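Long-range contact in lambda phage protein with carbohydrate-binding module (Shewanella oneidensis, PDB 2A5Z), which is of unknown function but binds magnesium and has a jelly-roll fold with a carbohydrate-binding module, so it probably recognises sugars: residues S116-F130 with L179-T193. Residues are numbered along the deposited sequence; the frame is centred on the assembly and turned at random.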
loop_
_atom_site.group_PDB
_atom_site.type_symbol
_atom_site.label_atom_id
_atom_site.label_comp_id
_atom_site.label_asym_id
_atom_site.label_seq_id
_atom_site.Cartn_x
_atom_site.Cartn_y
_atom_site.Cartn_z
ATOM N N SER C 116 15.355 17.514 -9.864
ATOM C CA SER C 116 14.150 16.703 -10.071
ATOM C C SER C 116 12.929 17.547 -10.455
ATOM O O SER C 116 11.953 17.020 -11.009
ATOM C CB SER C 116 13.824 15.884 -8.818
ATOM O OG SER C 116 13.349 16.710 -7.765
ATOM N N GLU C 117 12.989 18.846 -10.139
ATOM C CA GLU C 117 11.902 19.799 -10.425
ATOM C C GLU C 117 10.548 19.241 -9.991
ATOM O O GLU C 117 9.568 19.268 -10.745
ATOM C CB GLU C 117 11.866 20.183 -11.902
ATOM C CG GLU C 117 13.155 20.783 -12.418
ATOM C CD GLU C 117 13.038 21.262 -13.853
ATOM O OE1 GLU C 117 13.687 20.670 -14.741
ATOM O OE2 GLU C 117 12.294 22.228 -14.095
ATOM N N LEU C 118 10.520 18.732 -8.764
ATOM C CA LEU C 118 9.319 18.187 -8.153
ATOM C C LEU C 118 8.152 19.167 -8.248
ATOM O O LEU C 118 8.304 20.378 -8.022
ATOM C CB LEU C 118 9.595 17.821 -6.687
ATOM C CG LEU C 118 8.427 17.380 -5.793
ATOM C CD1 LEU C 118 7.977 15.966 -6.118
ATOM C CD2 LEU C 118 8.790 17.479 -4.317
ATOM N N GLU C 119 6.997 18.619 -8.597
ATOM C CA GLU C 119 5.747 19.349 -8.620
ATOM C C GLU C 119 4.783 18.676 -7.652
ATOM O O GLU C 119 4.563 17.468 -7.723
ATOM C CB GLU C 119 5.179 19.312 -10.035
ATOM C CG GLU C 119 4.186 20.385 -10.345
ATOM C CD GLU C 119 3.895 20.456 -11.823
ATOM O OE1 GLU C 119 4.846 20.652 -12.615
ATOM O OE2 GLU C 119 2.716 20.294 -12.196
ATOM N N VAL C 120 4.231 19.452 -6.729
ATOM C CA VAL C 120 3.258 18.930 -5.774
ATOM C C VAL C 120 1.941 19.685 -5.939
ATOM O O VAL C 120 1.921 20.916 -5.903
ATOM C CB VAL C 120 3.758 19.042 -4.308
ATOM C CG1 VAL C 120 2.700 18.491 -3.319
ATOM C CG2 VAL C 120 5.095 18.330 -4.130
ATOM N N THR C 121 0.852 18.945 -6.149
ATOM C CA THR C 121 -0.468 19.540 -6.291
ATOM C C THR C 121 -1.388 19.048 -5.176
ATOM O O THR C 121 -1.440 17.851 -4.908
ATOM C CB THR C 121 -1.079 19.240 -7.672
ATOM O OG1 THR C 121 -0.128 19.573 -8.698
ATOM C CG2 THR C 121 -2.349 20.060 -7.892
ATOM N N VAL C 122 -2.096 19.982 -4.533
ATOM C CA VAL C 122 -2.963 19.681 -3.389
ATOM C C VAL C 122 -4.358 20.286 -3.584
ATOM O O VAL C 122 -4.494 21.486 -3.848
ATOM C CB VAL C 122 -2.384 20.228 -2.045
ATOM C CG1 VAL C 122 -3.324 19.891 -0.880
ATOM C CG2 VAL C 122 -1.006 19.661 -1.761
ATOM N N TYR C 123 -5.380 19.447 -3.452
ATOM C CA TYR C 123 -6.763 19.886 -3.482
ATOM C C TYR C 123 -7.247 19.905 -2.043
ATOM O O TYR C 123 -7.271 18.856 -1.375
ATOM C CB TYR C 123 -7.620 18.935 -4.327
ATOM C CG TYR C 123 -7.227 18.898 -5.794
ATOM C CD1 TYR C 123 -8.063 19.442 -6.775
ATOM C CD2 TYR C 123 -6.021 18.329 -6.198
ATOM C CE1 TYR C 123 -7.706 19.398 -8.133
ATOM C CE2 TYR C 123 -5.648 18.291 -7.547
ATOM C CZ TYR C 123 -6.492 18.836 -8.504
ATOM O OH TYR C 123 -6.121 18.802 -9.837
ATOM N N PHE C 124 -7.620 21.091 -1.563
ATOM C CA PHE C 124 -7.906 21.287 -0.143
ATOM C C PHE C 124 -9.065 22.237 0.096
ATOM O O PHE C 124 -9.349 23.111 -0.733
ATOM C CB PHE C 124 -6.650 21.768 0.611
ATOM C CG PHE C 124 -6.188 23.156 0.235
ATOM C CD1 PHE C 124 -6.611 24.273 0.964
ATOM C CD2 PHE C 124 -5.316 23.351 -0.831
ATOM C CE1 PHE C 124 -6.181 25.545 0.632
ATOM C CE2 PHE C 124 -4.890 24.635 -1.180
ATOM C CZ PHE C 124 -5.320 25.730 -0.437
ATOM N N LYS C 125 -9.724 22.062 1.242
ATOM C CA LYS C 125 -10.874 22.881 1.609
ATOM C C LYS C 125 -10.593 23.632 2.898
ATOM O O LYS C 125 -10.201 23.035 3.910
ATOM C CB LYS C 125 -12.134 22.017 1.775
ATOM C CG LYS C 125 -13.430 22.828 1.949
ATOM C CD LYS C 125 -14.665 21.948 2.071
ATOM C CE LYS C 125 -15.933 22.820 2.085
ATOM N NZ LYS C 125 -17.182 22.046 2.294
ATOM N N THR C 126 -10.811 24.942 2.865
ATOM C CA THR C 126 -10.708 25.748 4.072
ATOM C C THR C 126 -11.772 25.324 5.101
ATOM O O THR C 126 -12.848 24.850 4.720
ATOM C CB THR C 126 -10.791 27.250 3.766
ATOM O OG1 THR C 126 -11.935 27.519 2.946
ATOM C CG2 THR C 126 -9.525 27.698 3.047
ATOM N N PRO C 127 -11.455 25.454 6.407
ATOM C CA PRO C 127 -12.427 25.131 7.457
ATOM C C PRO C 127 -13.641 26.073 7.420
ATOM O O PRO C 127 -13.601 27.100 6.731
ATOM C CB PRO C 127 -11.623 25.328 8.752
ATOM C CG PRO C 127 -10.492 26.220 8.395
ATOM C CD PRO C 127 -10.169 25.923 6.965
ATOM N N SER C 128 -14.703 25.733 8.151
ATOM C CA SER C 128 -15.912 26.560 8.173
ATOM C C SER C 128 -15.771 27.844 9.016
ATOM O O SER C 128 -16.614 28.754 8.928
ATOM C CB SER C 128 -17.117 25.734 8.624
ATOM O OG SER C 128 -16.935 25.281 9.948
ATOM N N ALA C 129 -14.724 27.898 9.839
ATOM C CA ALA C 129 -14.330 29.110 10.559
ATOM C C ALA C 129 -12.814 29.185 10.559
ATOM O O ALA C 129 -12.139 28.186 10.858
ATOM C CB ALA C 129 -14.856 29.092 12.005
ATOM N N PHE C 130 -12.274 30.352 10.214
ATOM C CA PHE C 130 -10.852 30.608 10.407
ATOM C C PHE C 130 -10.551 30.853 11.890
ATOM O O PHE C 130 -11.427 31.240 12.661
ATOM C CB PHE C 130 -10.370 31.782 9.544
ATOM C CG PHE C 130 -10.403 31.500 8.058
ATOM C CD1 PHE C 130 -9.741 30.395 7.524
ATOM C CD2 PHE C 130 -11.099 32.350 7.195
ATOM C CE1 PHE C 130 -9.778 30.138 6.153
ATOM C CE2 PHE C 130 -11.139 32.100 5.826
ATOM C CZ PHE C 130 -10.484 30.998 5.303
ATOM N N LEU C 179 -8.500 34.317 1.978
ATOM C CA LEU C 179 -9.321 33.181 1.572
ATOM C C LEU C 179 -10.727 33.263 2.144
ATOM O O LEU C 179 -10.997 34.077 3.025
ATOM C CB LEU C 179 -8.665 31.869 2.022
ATOM C CG LEU C 179 -7.209 31.605 1.640
ATOM C CD1 LEU C 179 -6.678 30.466 2.489
ATOM C CD2 LEU C 179 -7.049 31.306 0.141
ATOM N N SER C 180 -11.616 32.413 1.638
ATOM C CA SER C 180 -12.962 32.290 2.175
ATOM C C SER C 180 -13.094 30.962 2.915
ATOM O O SER C 180 -12.436 29.988 2.552
ATOM C CB SER C 180 -14.002 32.370 1.048
ATOM O OG SER C 180 -14.065 33.683 0.497
ATOM N N THR C 181 -13.938 30.932 3.949
ATOM C CA THR C 181 -14.240 29.695 4.679
ATOM C C THR C 181 -15.012 28.710 3.792
ATOM O O THR C 181 -15.605 29.108 2.790
ATOM C CB THR C 181 -15.053 29.954 5.975
ATOM O OG1 THR C 181 -16.246 30.693 5.669
ATOM C CG2 THR C 181 -14.223 30.713 7.001
ATOM N N SER C 182 -14.969 27.432 4.154
ATOM C CA SER C 182 -15.687 26.356 3.443
ATOM C C SER C 182 -15.583 26.442 1.913
ATOM O O SER C 182 -16.591 26.363 1.198
ATOM C CB SER C 182 -17.144 26.327 3.881
ATOM O OG SER C 182 -17.215 26.118 5.282
ATOM N N THR C 183 -14.360 26.603 1.421
ATOM C CA THR C 183 -14.124 26.771 -0.017
ATOM C C THR C 183 -13.021 25.836 -0.479
ATOM O O THR C 183 -12.017 25.668 0.212
ATOM C CB THR C 183 -13.758 28.234 -0.352
ATOM O OG1 THR C 183 -14.831 29.090 0.053
ATOM C CG2 THR C 183 -13.499 28.429 -1.862
ATOM N N TRP C 184 -13.216 25.241 -1.656
ATOM C CA TRP C 184 -12.224 24.362 -2.268
ATOM C C TRP C 184 -11.220 25.143 -3.094
ATOM O O TRP C 184 -11.604 25.994 -3.901
ATOM C CB TRP C 184 -12.923 23.317 -3.140
ATOM C CG TRP C 184 -13.557 22.253 -2.330
ATOM C CD1 TRP C 184 -14.883 22.145 -1.996
ATOM C CD2 TRP C 184 -12.894 21.139 -1.720
ATOM N NE1 TRP C 184 -15.081 21.023 -1.222
ATOM C CE2 TRP C 184 -13.878 20.390 -1.034
ATOM C CE3 TRP C 184 -11.564 20.698 -1.691
ATOM C CZ2 TRP C 184 -13.573 19.221 -0.322
ATOM C CZ3 TRP C 184 -11.256 19.542 -0.978
ATOM C CH2 TRP C 184 -12.261 18.814 -0.305
ATOM N N TYR C 185 -9.939 24.839 -2.885
ATOM C CA TYR C 185 -8.822 25.525 -3.540
ATOM C C TYR C 185 -7.864 24.476 -4.094
ATOM O O TYR C 185 -7.880 23.324 -3.654
ATOM C CB TYR C 185 -8.062 26.417 -2.540
ATOM C CG TYR C 185 -8.809 27.643 -2.073
ATOM C CD1 TYR C 185 -8.918 28.768 -2.892
ATOM C CD2 TYR C 185 -9.409 27.683 -0.814
ATOM C CE1 TYR C 185 -9.618 29.902 -2.474
ATOM C CE2 TYR C 185 -10.106 28.820 -0.378
ATOM C CZ TYR C 185 -10.205 29.921 -1.216
ATOM O OH TYR C 185 -10.879 31.043 -0.803
ATOM N N ILE C 186 -7.036 24.873 -5.055
ATOM C CA ILE C 186 -5.954 24.016 -5.546
ATOM C C ILE C 186 -4.644 24.792 -5.392
ATOM O O ILE C 186 -4.605 26.000 -5.627
ATOM C CB ILE C 186 -6.176 23.591 -7.036
ATOM C CG1 ILE C 186 -7.609 23.088 -7.257
ATOM C CG2 ILE C 186 -5.135 22.530 -7.485
ATOM C CD1 ILE C 186 -8.032 22.982 -8.718
ATOM N N CYS C 187 -3.590 24.117 -4.938
ATOM C CA CYS C 187 -2.265 24.721 -4.899
ATOM C C CYS C 187 -1.244 23.820 -5.583
ATOM O O CYS C 187 -1.176 22.612 -5.311
ATOM C CB CYS C 187 -1.819 25.035 -3.464
ATOM S SG CYS C 187 -0.096 25.624 -3.339
ATOM N N LYS C 188 -0.466 24.420 -6.478
ATOM C CA LYS C 188 0.692 23.765 -7.058
ATOM C C LYS C 188 1.980 24.397 -6.522
ATOM O O LYS C 188 2.150 25.620 -6.536
ATOM C CB LYS C 188 0.634 23.816 -8.585
ATOM C CG LYS C 188 1.796 23.115 -9.288
ATOM C CD LYS C 188 1.410 22.669 -10.693
ATOM C CE LYS C 188 0.998 23.825 -11.583
ATOM N NZ LYS C 188 1.057 23.408 -13.004
ATOM N N PHE C 189 2.864 23.543 -6.019
ATOM C CA PHE C 189 4.184 23.941 -5.570
ATOM C C PHE C 189 5.173 23.403 -6.621
ATOM O O PHE C 189 5.100 22.242 -7.012
ATOM C CB PHE C 189 4.443 23.378 -4.160
ATOM C CG PHE C 189 5.858 23.572 -3.662
ATOM C CD1 PHE C 189 6.142 24.531 -2.700
ATOM C CD2 PHE C 189 6.904 22.777 -4.147
ATOM C CE1 PHE C 189 7.445 24.710 -2.226
ATOM C CE2 PHE C 189 8.211 22.951 -3.695
ATOM C CZ PHE C 189 8.483 23.914 -2.732
ATOM N N LYS C 190 6.067 24.259 -7.108
ATOM C CA LYS C 190 7.005 23.864 -8.165
ATOM C C LYS C 190 8.452 24.122 -7.743
ATOM O O LYS C 190 8.840 25.259 -7.484
ATOM C CB LYS C 190 6.664 24.577 -9.486
ATOM C CG LYS C 190 7.565 24.231 -10.689
ATOM C CD LYS C 190 7.583 22.737 -10.995
ATOM C CE LYS C 190 8.051 22.473 -12.417
ATOM N NZ LYS C 190 8.444 21.047 -12.527
HETATM N N MSE C 191 9.230 23.048 -7.659
HETATM C CA MSE C 191 10.659 23.108 -7.339
HETATM C C MSE C 191 11.416 23.579 -8.574
HETATM O O MSE C 191 11.264 23.018 -9.656
HETATM C CB MSE C 191 11.137 21.716 -6.903
HETATM C CG MSE C 191 12.616 21.569 -6.521
HETATM SE SE MSE C 191 13.045 19.898 -5.917
HETATM C CE MSE C 191 12.113 19.811 -4.387
ATOM N N LEU C 192 12.224 24.619 -8.411
ATOM C CA LEU C 192 12.993 25.171 -9.517
ATOM C C LEU C 192 14.403 24.583 -9.470
ATOM O O LEU C 192 14.834 24.079 -8.425
ATOM C CB LEU C 192 12.990 26.709 -9.470
ATOM C CG LEU C 192 11.608 27.392 -9.395
ATOM C CD1 LEU C 192 11.742 28.912 -9.272
ATOM C CD2 LEU C 192 10.704 27.062 -10.574
ATOM N N THR C 193 15.107 24.634 -10.599
ATOM C CA THR C 193 16.419 23.973 -10.744
ATOM C C THR C 193 17.531 24.539 -9.842
ATOM O O THR C 193 18.575 23.897 -9.673
ATOM C CB THR C 193 16.919 23.964 -12.225
ATOM O OG1 THR C 193 16.855 25.286 -12.772
ATOM C CG2 THR C 193 16.078 23.027 -13.080
HETATM O O HOH W 1 11.147 23.793 -12.347
HETATM O O HOH W 2 -17.148 23.353 5.342
#
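Thr126 OG1 is gripped twice by residues 179-193: it donates to Ser180 O and accepts from Thr183 N, the latter over 3.0 Å. The hydroxyl sits between the backbone N and the carbonyl carbon (chi1 51°), which turns it to the facing loop while CG2 meets the Tyr185 ring. Beside it, Ser182 N reaches Pro127 O from above the carbonyl plane at 2.9 Å, and Thr181 CG2 lies over one face of the Phe130 ring.

Beyond this loop the strands 119-125 and 184-191 run antiparallel, their axes approaching to 4.7 Å, at 169°, joined through the hydrogen-bonded pairs Val120-Phe189, Val122-Cys187 and Phe124-Tyr185; they illustrate how a two-faced sheet sorts its side chains. On one face, Lys125 extends across Trp184, its CB 3.5 Å from the centroid of the indole six-membered ring; Ile186 CG2 sits over the Tyr123 ring. At the far end Glu119 forms long salt bridges with Lys188 and Lys190, and Lys190, bent at chi2 (57°), brings NZ within 2.8 Å of Glu117 O. On the other face, Tyr185 CB lies over the Phe124 ring and Cys187 CB meets its edge.

Trp184 also stacks on His87 and touches the magnesium ligand Asp247, while the second subunit's Val262 packs on Thr121 and Ile186 and its O accepts from Lys188 NZ. Within the jelly-roll sheet, the pair is central: 245-254 lies beside 119-125, and 197-203 beside 184-191.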